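Local coordinates for protein monomethylamine methyltransferase MtmB1 (Methanosarcina barkeri, PDB 1NTH) that catalyses the transfer of the methyl group of monomethylamine to the corrinoid cofactor of its partner protein MtmC, in methanogenesis from methylamine, at residues D8-Y13 against V245-K250; I256-M261 against L287-S292. One frame throughout, in Å; residues are numbered along the deposited sequence.

Contact 1 of 2, residues D8-Y13 against V245-K250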
# COMPACT_ATOMS: atom_id res chain seq x y z
N ASP A 8 -9.69 18.88 -23.96
CA ASP A 8 -9.98 18.44 -22.60
C ASP A 8 -10.85 19.46 -21.86
O ASP A 8 -11.16 20.53 -22.41
CB ASP A 8 -8.70 18.14 -21.80
CG ASP A 8 -7.76 19.33 -21.71
OD1 ASP A 8 -8.25 20.48 -21.67
OD2 ASP A 8 -6.53 19.10 -21.66
N CYS A 9 -11.23 19.13 -20.64
CA CYS A 9 -12.08 19.99 -19.82
C CYS A 9 -11.52 21.40 -19.64
O CYS A 9 -12.28 22.36 -19.45
CB CYS A 9 -12.32 19.35 -18.45
SG CYS A 9 -10.81 18.93 -17.53
N TYR A 10 -10.20 21.54 -19.69
CA TYR A 10 -9.58 22.85 -19.52
C TYR A 10 -9.86 23.71 -20.75
O TYR A 10 -10.14 24.90 -20.62
CB TYR A 10 -8.08 22.70 -19.28
CG TYR A 10 -7.78 21.82 -18.09
CD1 TYR A 10 -7.41 20.49 -18.26
CD2 TYR A 10 -7.94 22.31 -16.79
CE1 TYR A 10 -7.20 19.66 -17.16
CE2 TYR A 10 -7.73 21.48 -15.69
CZ TYR A 10 -7.37 20.16 -15.88
OH TYR A 10 -7.18 19.34 -14.79
N ASP A 11 -9.78 23.10 -21.93
CA ASP A 11 -10.06 23.83 -23.16
C ASP A 11 -11.53 24.21 -23.16
O ASP A 11 -11.91 25.28 -23.64
CB ASP A 11 -9.79 22.97 -24.39
CG ASP A 11 -8.33 22.58 -24.53
OD1 ASP A 11 -7.48 23.49 -24.52
OD2 ASP A 11 -8.05 21.37 -24.65
N PHE A 12 -12.37 23.33 -22.62
CA PHE A 12 -13.80 23.61 -22.58
C PHE A 12 -14.05 24.87 -21.77
O PHE A 12 -14.78 25.76 -22.21
CB PHE A 12 -14.57 22.44 -21.96
CG PHE A 12 -16.05 22.55 -22.16
CD1 PHE A 12 -16.66 21.95 -23.26
CD2 PHE A 12 -16.83 23.32 -21.30
CE1 PHE A 12 -18.02 22.12 -23.50
CE2 PHE A 12 -18.19 23.49 -21.53
CZ PHE A 12 -18.79 22.89 -22.63
N TYR A 13 -13.47 24.93 -20.58
CA TYR A 13 -13.64 26.10 -19.72
C TYR A 13 -13.20 27.36 -20.46
O TYR A 13 -13.92 28.37 -20.46
CB TYR A 13 -12.81 25.95 -18.44
CG TYR A 13 -12.92 27.14 -17.51
CD1 TYR A 13 -14.05 27.33 -16.72
CD2 TYR A 13 -11.91 28.10 -17.46
CE1 TYR A 13 -14.17 28.45 -15.89
CE2 TYR A 13 -12.02 29.22 -16.64
CZ TYR A 13 -13.15 29.39 -15.86
OH TYR A 13 -13.26 30.50 -15.05
N VAL A 245 -15.47 18.63 -11.91
CA VAL A 245 -15.49 17.25 -11.44
C VAL A 245 -14.64 16.38 -12.37
O VAL A 245 -13.91 15.49 -11.92
CB VAL A 245 -16.93 16.71 -11.37
CG1 VAL A 245 -16.92 15.21 -11.14
CG2 VAL A 245 -17.68 17.39 -10.23
N ILE A 246 -14.74 16.65 -13.67
CA ILE A 246 -13.96 15.90 -14.65
C ILE A 246 -12.46 16.08 -14.40
O ILE A 246 -11.70 15.11 -14.45
CB ILE A 246 -14.28 16.37 -16.09
CG1 ILE A 246 -15.69 15.91 -16.47
CG2 ILE A 246 -13.25 15.81 -17.07
CD1 ILE A 246 -16.30 16.70 -17.63
N ALA A 247 -12.05 17.31 -14.12
CA ALA A 247 -10.64 17.59 -13.86
C ALA A 247 -10.15 16.79 -12.66
O ALA A 247 -9.01 16.33 -12.62
CB ALA A 247 -10.44 19.08 -13.60
N HIS A 248 -11.02 16.65 -11.67
CA HIS A 248 -10.70 15.90 -10.46
C HIS A 248 -10.54 14.41 -10.76
O HIS A 248 -9.55 13.79 -10.33
CB HIS A 248 -11.80 16.12 -9.42
CG HIS A 248 -11.77 15.14 -8.29
ND1 HIS A 248 -12.76 14.20 -8.10
CD2 HIS A 248 -10.87 14.95 -7.30
CE1 HIS A 248 -12.47 13.47 -7.04
NE2 HIS A 248 -11.33 13.90 -6.53
N TYR A 249 -11.49 13.83 -11.49
CA TYR A 249 -11.42 12.41 -11.83
C TYR A 249 -10.13 12.11 -12.62
O TYR A 249 -9.44 11.13 -12.35
CB TYR A 249 -12.63 11.99 -12.67
CG TYR A 249 -13.97 12.01 -11.97
CD1 TYR A 249 -15.15 12.04 -12.71
CD2 TYR A 249 -14.08 11.96 -10.58
CE1 TYR A 249 -16.40 12.01 -12.10
CE2 TYR A 249 -15.34 11.93 -9.94
CZ TYR A 249 -16.49 11.96 -10.72
OH TYR A 249 -17.74 11.93 -10.12
N LYS A 250 -9.83 12.97 -13.59
CA LYS A 250 -8.63 12.79 -14.41
C LYS A 250 -7.38 12.87 -13.55
O LYS A 250 -6.46 12.06 -13.70
CB LYS A 250 -8.56 13.87 -15.49
CG LYS A 250 -9.61 13.73 -16.59
CD LYS A 250 -9.73 15.00 -17.42
CE LYS A 250 -8.46 15.34 -18.19
NZ LYS A 250 -8.16 14.32 -19.24
O HOH W 1 -6.98 16.68 -14.54
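Cys9 meets helix 240-251 with both its side-chain atoms: SG lies 3.9 Å from Ala247 CA, while CB packs against Ile246 CG2. A chi1 of 56° holds the sulfur between the backbone N and the carbonyl carbon, so that it lies over one face of the Tyr10 ring, near the rim, as well as against Ala247. Tyr10 reaches across lengthwise, its OH 3.5 Å from Ala247 CB, and that methyl approaches the ring obliquely. Cysteine and alanine, both small, suit this point, where the nearly antiparallel helices have their closest CA atoms. Lys250 adds aliphatic surface, with CD 4.1 Å from Cys9 SG, then bends so that NZ hydrogen-bonds Ser290 OG. A water links Tyr10 OH to Ala247 O, donating to the carbonyl over 2.8 Å.

Behind this layer a capping box starts the first helix. Asp8, the N-cap, accepts from Asp11 N at OD1 over 3.0 Å and more weakly from Tyr10 N; Asp11 OD2 takes Asp8 N in return, using its anti lone pair. Lys5 forms salt bridges with both carboxylates, and Arg165 of the second subunit adds another to Asp8. Tyr175 of that subunit meets the Tyr10 ring. The helices thus touch mainly through apolar atoms, with the Tyr10 hydroxyl and its water as the polar link, while the acidic pair, whose charges would probably repel, is likely to be offset by these basic neighbours.

Contact 2 of 2, residues I256-M261 against L287-S292; sequences IMDEQM and LMSSAS
A chi1 of 166° swings the Asp258 carboxylate away from its own backbone N and Ser289 has OG beside its own (chi1 -55°), which brings carboxylate and hydroxyl together across a beta-alpha-beta crossover of the TIM barrel: strand 255-259, helix 271-288, then the turn into parallel strand 293-300. Ser289 OG donates to Asp258 OD1 over 2.7 Å, meeting it on the anti side, 23° out of the carboxylate plane. The other oxygen, OD2, bonds His294 ND1 and Gln232 NE2, so aspartate suits a buried place where both oxygens have partners. An alanine here removes the carboxylate, which would probably leave the Ser289 hydroxyl, His294 and Gln232 without their common partner and freer to turn. Nearer the backbone, Asp258 CB rests 3.6 Å from Ala291 CB, an approach that a small side chain allows. Glu259, next along the strand, lies near the pyrrolysine at position 202, though its side-chain position is doubtful.

Ile256 lies against the backbone of the turn: CG2 is 3.7 Å from Ser289 O, and CD1 is 3.9 Å from Ser290 O. Its beta-branched side chain, suited to a strand, lies along this bend, while its own backbone is gripped twice by Ser292. Ser292 N donates to Ile256 O over 2.7 Å, and Ser292 OG, also bonded to Gln99 OE1, accepts from Ile256 N over 3.1 Å.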
# COMPACT_ATOMS: atom_id res chain seq x y z
N ILE A 256 -13.61 6.99 -15.72
CA ILE A 256 -14.69 7.97 -15.86
C ILE A 256 -15.88 7.48 -16.68
O ILE A 256 -15.72 7.00 -17.80
CB ILE A 256 -14.16 9.27 -16.51
CG1 ILE A 256 -13.12 9.92 -15.59
CG2 ILE A 256 -15.32 10.24 -16.78
CD1 ILE A 256 -12.45 11.14 -16.20
N MET A 257 -17.07 7.61 -16.10
CA MET A 257 -18.30 7.25 -16.79
C MET A 257 -19.09 8.52 -17.04
O MET A 257 -19.61 9.13 -16.10
CB MET A 257 -19.15 6.28 -15.96
CG MET A 257 -20.44 5.88 -16.69
SD MET A 257 -21.78 5.35 -15.59
CE MET A 257 -22.39 6.96 -15.05
N ASP A 258 -19.15 8.93 -18.30
CA ASP A 258 -19.92 10.11 -18.67
C ASP A 258 -21.31 9.59 -19.00
O ASP A 258 -21.45 8.53 -19.61
CB ASP A 258 -19.29 10.76 -19.91
CG ASP A 258 -20.20 11.78 -20.57
OD1 ASP A 258 -19.99 13.00 -20.37
OD2 ASP A 258 -21.14 11.36 -21.28
N GLU A 259 -22.35 10.31 -18.58
CA GLU A 259 -23.70 9.86 -18.88
C GLU A 259 -24.55 10.97 -19.48
O GLU A 259 -24.31 12.15 -19.23
CB GLU A 259 -24.40 9.35 -17.61
CG GLU A 259 -24.68 10.42 -16.58
CD GLU A 259 -25.48 9.89 -15.40
OE1 GLU A 259 -25.88 10.69 -14.54
OE2 GLU A 259 -25.70 8.66 -15.34
N GLN A 260 -25.51 10.58 -20.31
CA GLN A 260 -26.44 11.53 -20.91
C GLN A 260 -27.72 10.76 -21.16
O GLN A 260 -27.68 9.60 -21.60
CB GLN A 260 -25.88 12.11 -22.22
CG GLN A 260 -26.45 13.50 -22.55
CD GLN A 260 -27.75 13.45 -23.34
OE1 GLN A 260 -28.65 14.27 -23.14
NE2 GLN A 260 -27.84 12.50 -24.27
N MET A 261 -28.84 11.38 -20.86
CA MET A 261 -30.13 10.74 -21.03
C MET A 261 -31.01 11.57 -21.95
O MET A 261 -31.81 12.39 -21.50
CB MET A 261 -30.81 10.57 -19.67
CG MET A 261 -30.02 9.69 -18.68
SD MET A 261 -28.47 10.41 -18.06
CE MET A 261 -29.10 11.51 -16.77
N LEU A 287 -14.79 13.37 -25.67
CA LEU A 287 -14.17 14.63 -26.05
C LEU A 287 -14.13 15.59 -24.86
O LEU A 287 -13.06 15.97 -24.38
CB LEU A 287 -14.99 15.22 -27.21
CG LEU A 287 -14.56 16.44 -28.02
CD1 LEU A 287 -13.18 16.24 -28.61
CD2 LEU A 287 -15.58 16.66 -29.13
N MET A 288 -15.31 15.95 -24.36
CA MET A 288 -15.42 16.88 -23.24
C MET A 288 -15.11 16.26 -21.88
O MET A 288 -14.46 16.89 -21.04
CB MET A 288 -16.84 17.46 -23.23
CG MET A 288 -17.16 18.40 -22.08
SD MET A 288 -18.93 18.82 -22.03
CE MET A 288 -19.59 17.36 -21.22
N SER A 289 -15.58 15.04 -21.65
CA SER A 289 -15.40 14.39 -20.36
C SER A 289 -14.25 13.40 -20.22
O SER A 289 -14.07 12.84 -19.14
CB SER A 289 -16.69 13.66 -19.97
OG SER A 289 -17.80 14.54 -20.00
N SER A 290 -13.48 13.19 -21.29
CA SER A 290 -12.37 12.24 -21.25
C SER A 290 -12.88 10.91 -20.70
O SER A 290 -12.16 10.19 -20.00
CB SER A 290 -11.24 12.76 -20.36
OG SER A 290 -10.67 13.95 -20.89
N ALA A 291 -14.12 10.57 -21.03
CA ALA A 291 -14.74 9.35 -20.54
C ALA A 291 -14.06 8.04 -20.91
O ALA A 291 -13.50 7.90 -22.00
CB ALA A 291 -16.20 9.30 -20.99
N SER A 292 -14.11 7.09 -19.98
CA SER A 292 -13.58 5.75 -20.20
C SER A 292 -14.73 5.01 -20.89
O SER A 292 -14.51 4.17 -21.75
CB SER A 292 -13.26 5.07 -18.87
OG SER A 292 -12.19 5.73 -18.21

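How the contacts relate
From the N terminus, segment 8-13 meets segment 245-250 across 231 intervening residues, so contact 1 closes a very long loop. Contact 2 opens shortly afterwards and closes a short one, of 25 residues, within a single crossover of the barrel. The two follow in series, neither nested nor crossed, with centres about 11 Å apart. They also touch: Lys250 reaches the loop of contact 2, Ile246 packs on Ser289 and Tyr249 on Ile256, and Phe12 reaches Met288. Together they tie the N-terminal helix, through helix 240-251, to the barrel strands. Subunits border both, the second at contact 1 and the third, through Arg108, at contact 2.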